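Local coordinates for troponin C (PDB 3TZ1), which binds calcium and, as the calcium-sensing subunit of troponin, relieves troponin's inhibition of actin filaments in striated muscle, at residues Gly58-Asp61 against Tyr62-Lys66. Sequence-based numbering, arbitrary orientation.
Sequences GTVD and YEEFK. With CA (calcium ion), chain C.
A capping box joins Asp61 and Glu64 where the calcium-binding loop of an EF-hand runs into its exiting helix, in the C-terminal domain of troponin C. Asp61 holds the N-cap position: its OD1 takes the Glu64 N-H nearly along the C-O axis, at 2.9 Å between Asp61 OD1 and Glu64 N. The reciprocal bond runs from Asp61 N to Glu64 OE1 on the anti side of that carboxylate, 25° out of its plane. Aspartate suits this place because its side chain is short and a chi1 of 59° turns CG back against the main chain, which lets OD1 reach the amide of the helix's first turn. Phe65 N donates to Asp61 O over 2.9 Å, a backbone bond across that same turn.

Glu64 is long enough to serve both cap and metal. It brings both carboxylate oxygens to the calcium ion, Glu64 OE1 and OE2 each lying 2.6 Å from the metal, while OE1 keeps its bond to the Asp61 amide. Thr59 gives the ion its backbone oxygen, and Asp53, Asp55, Ser57 and a water complete the site. The Asp61 and Glu64 carboxylates stack with planes 26° apart; their like charges are probably offset by the ion and the amide donors. Were Asp61 replaced by an alanine, the carboxylate would be gone, and the Glu64 amide and the metal-bound water would probably each lose an acceptor.

On the buried side, Val60 offers branched apolar bulk on a strand paired with Ile24 of the other EF-hand. Val60 CG1 packs against Phe65 CB at 4.0 Å. The calcium-bound water donates to the second carboxylate oxygen of the cap, with 2.5 Å from the water oxygen to Asp61 OD2.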
ATOM      1  N   GLY A  58       1.930  12.699   0.374  1.00 29.38           N
ATOM      2  CA  GLY A  58       2.158  12.053   1.652  1.00 26.42           C
ATOM      3  C   GLY A  58       0.930  11.286   2.112  1.00 26.11           C
ATOM      4  O   GLY A  58       0.866  10.815   3.243  1.00 25.29           O
ATOM      5  N   THR A  59      -0.053  11.166   1.226  1.00 23.50           N
ATOM      6  CA  THR A  59      -1.267  10.419   1.528  1.00 22.40           C
ATOM      7  C   THR A  59      -1.662   9.613   0.296  1.00 25.02           C
ATOM      8  O   THR A  59      -1.467  10.059  -0.833  1.00 21.41           O
ATOM      9  CB  THR A  59      -2.425  11.366   1.860  1.00 23.37           C
ATOM     10  OG1 THR A  59      -2.600  12.288   0.777  1.00 27.76           O
ATOM     11  CG2 THR A  59      -2.135  12.141   3.131  1.00 30.62           C
ATOM     12  N   VAL A  60      -2.226   8.437   0.503  1.00 21.88           N
ATOM     13  CA  VAL A  60      -2.672   7.619  -0.619  1.00 22.65           C
ATOM     14  C   VAL A  60      -4.187   7.702  -0.704  1.00 25.17           C
ATOM     15  O   VAL A  60      -4.878   7.202   0.179  1.00 23.10           O
ATOM     16  CB  VAL A  60      -2.237   6.146  -0.434  1.00 22.69           C
ATOM     17  CG1 VAL A  60      -2.748   5.288  -1.582  1.00 20.68           C
ATOM     18  CG2 VAL A  60      -0.713   6.047  -0.343  1.00 24.75           C
ATOM     19  N   ASP A  61      -4.719   8.346  -1.743  1.00 23.06           N
ATOM     20  CA  ASP A  61      -6.177   8.398  -1.865  1.00 23.34           C
ATOM     21  C   ASP A  61      -6.699   7.110  -2.505  1.00 22.30           C
ATOM     22  O   ASP A  61      -5.911   6.252  -2.911  1.00 22.48           O
ATOM     23  CB  ASP A  61      -6.657   9.673  -2.594  1.00 26.92           C
ATOM     24  CG  ASP A  61      -6.087   9.810  -3.996  1.00 30.43           C
ATOM     25  OD1 ASP A  61      -6.188   8.849  -4.785  1.00 30.83           O
ATOM     26  OD2 ASP A  61      -5.543  10.892  -4.311  1.00 32.18           O
ATOM     27  N   TYR A  62      -8.016   6.949  -2.589  1.00 26.30           N
ATOM     28  CA  TYR A  62      -8.555   5.663  -3.038  1.00 26.07           C
ATOM     29  C   TYR A  62      -8.212   5.380  -4.497  1.00 19.57           C
ATOM     30  O   TYR A  62      -7.982   4.234  -4.883  1.00 23.80           O
ATOM     31  CB  TYR A  62     -10.068   5.567  -2.817  1.00 28.40           C
ATOM     32  CG  TYR A  62     -10.646   4.237  -3.254  1.00 27.15           C
ATOM     33  CD1 TYR A  62     -11.416   4.138  -4.409  1.00 30.42           C
ATOM     34  CD2 TYR A  62     -10.417   3.083  -2.521  1.00 27.63           C
ATOM     35  CE1 TYR A  62     -11.943   2.924  -4.817  1.00 28.73           C
ATOM     36  CE2 TYR A  62     -10.934   1.861  -2.924  1.00 24.68           C
ATOM     37  CZ  TYR A  62     -11.702   1.793  -4.068  1.00 25.00           C
ATOM     38  OH  TYR A  62     -12.220   0.583  -4.471  1.00 30.53           O
ATOM     39  N   GLU A  63      -8.163   6.428  -5.307  1.00 23.59           N
ATOM     40  CA  GLU A  63      -7.820   6.247  -6.708  1.00 26.19           C
ATOM     41  C   GLU A  63      -6.382   5.754  -6.853  1.00 24.78           C
ATOM     42  O   GLU A  63      -6.096   4.880  -7.668  1.00 27.26           O
ATOM     43  CB  GLU A  63      -8.032   7.540  -7.490  1.00 36.46           C
ATOM     44  CG  GLU A  63      -7.781   7.403  -8.968  1.00 51.33           C
ATOM     45  CD  GLU A  63      -8.020   8.698  -9.711  1.00 64.40           C
ATOM     46  OE1 GLU A  63      -9.196   9.109  -9.827  1.00 66.87           O
ATOM     47  OE2 GLU A  63      -7.030   9.310 -10.168  1.00 70.09           O
ATOM     48  N   GLU A  64      -5.479   6.309  -6.055  1.00 24.43           N
ATOM     49  CA  GLU A  64      -4.087   5.864  -6.071  1.00 23.41           C
ATOM     50  C   GLU A  64      -3.995   4.427  -5.589  1.00 19.46           C
ATOM     51  O   GLU A  64      -3.233   3.617  -6.117  1.00 20.59           O
ATOM     52  CB  GLU A  64      -3.221   6.765  -5.193  1.00 22.83           C
ATOM     53  CG  GLU A  64      -3.085   8.173  -5.720  1.00 29.32           C
ATOM     54  CD  GLU A  64      -2.349   9.058  -4.763  1.00 29.05           C
ATOM     55  OE1 GLU A  64      -2.536   8.884  -3.535  1.00 24.44           O
ATOM     56  OE2 GLU A  64      -1.560   9.903  -5.231  1.00 28.83           O
ATOM     57  N   PHE A  65      -4.790   4.116  -4.577  1.00 18.54           N
ATOM     58  CA  PHE A  65      -4.785   2.785  -4.001  1.00 19.07           C
ATOM     59  C   PHE A  65      -5.267   1.775  -5.044  1.00 17.95           C
ATOM     60  O   PHE A  65      -4.678   0.709  -5.212  1.00 20.16           O
ATOM     61  CB  PHE A  65      -5.680   2.762  -2.763  1.00 18.04           C
ATOM     62  CG  PHE A  65      -5.571   1.502  -1.957  1.00 16.67           C
ATOM     63  CD1 PHE A  65      -4.366   1.132  -1.392  1.00 17.80           C
ATOM     64  CD2 PHE A  65      -6.690   0.695  -1.748  1.00 19.71           C
ATOM     65  CE1 PHE A  65      -4.267  -0.039  -0.631  1.00 22.67           C
ATOM     66  CE2 PHE A  65      -6.596  -0.472  -1.000  1.00 19.34           C
ATOM     67  CZ  PHE A  65      -5.384  -0.833  -0.436  1.00 22.77           C
ATOM     68  N   LYS A  66      -6.328   2.134  -5.765  1.00 20.53           N
ATOM     69  CA  LYS A  66      -6.902   1.246  -6.769  1.00 23.02           C
ATOM     70  C   LYS A  66      -5.937   1.017  -7.923  1.00 26.67           C
ATOM     71  O   LYS A  66      -5.787  -0.106  -8.417  1.00 30.44           O
ATOM     72  CB  LYS A  66      -8.235   1.806  -7.282  1.00 27.06           C
ATOM     73  CG  LYS A  66      -8.924   0.906  -8.281  1.00 36.66           C
ATOM     74  CD  LYS A  66     -10.343   1.358  -8.576  1.00 44.44           C
ATOM     75  CE  LYS A  66     -11.024   0.372  -9.516  1.00 51.15           C
ATOM     76  NZ  LYS A  66     -12.427   0.759  -9.835  1.00 56.26           N
TER
HETATM   77 CA    CA C   1      -1.299  11.075  -2.944  1.00 27.32          CA
HETATM   78  O   HOH W   1      -3.737  12.047  -3.083  1.00 35.54           O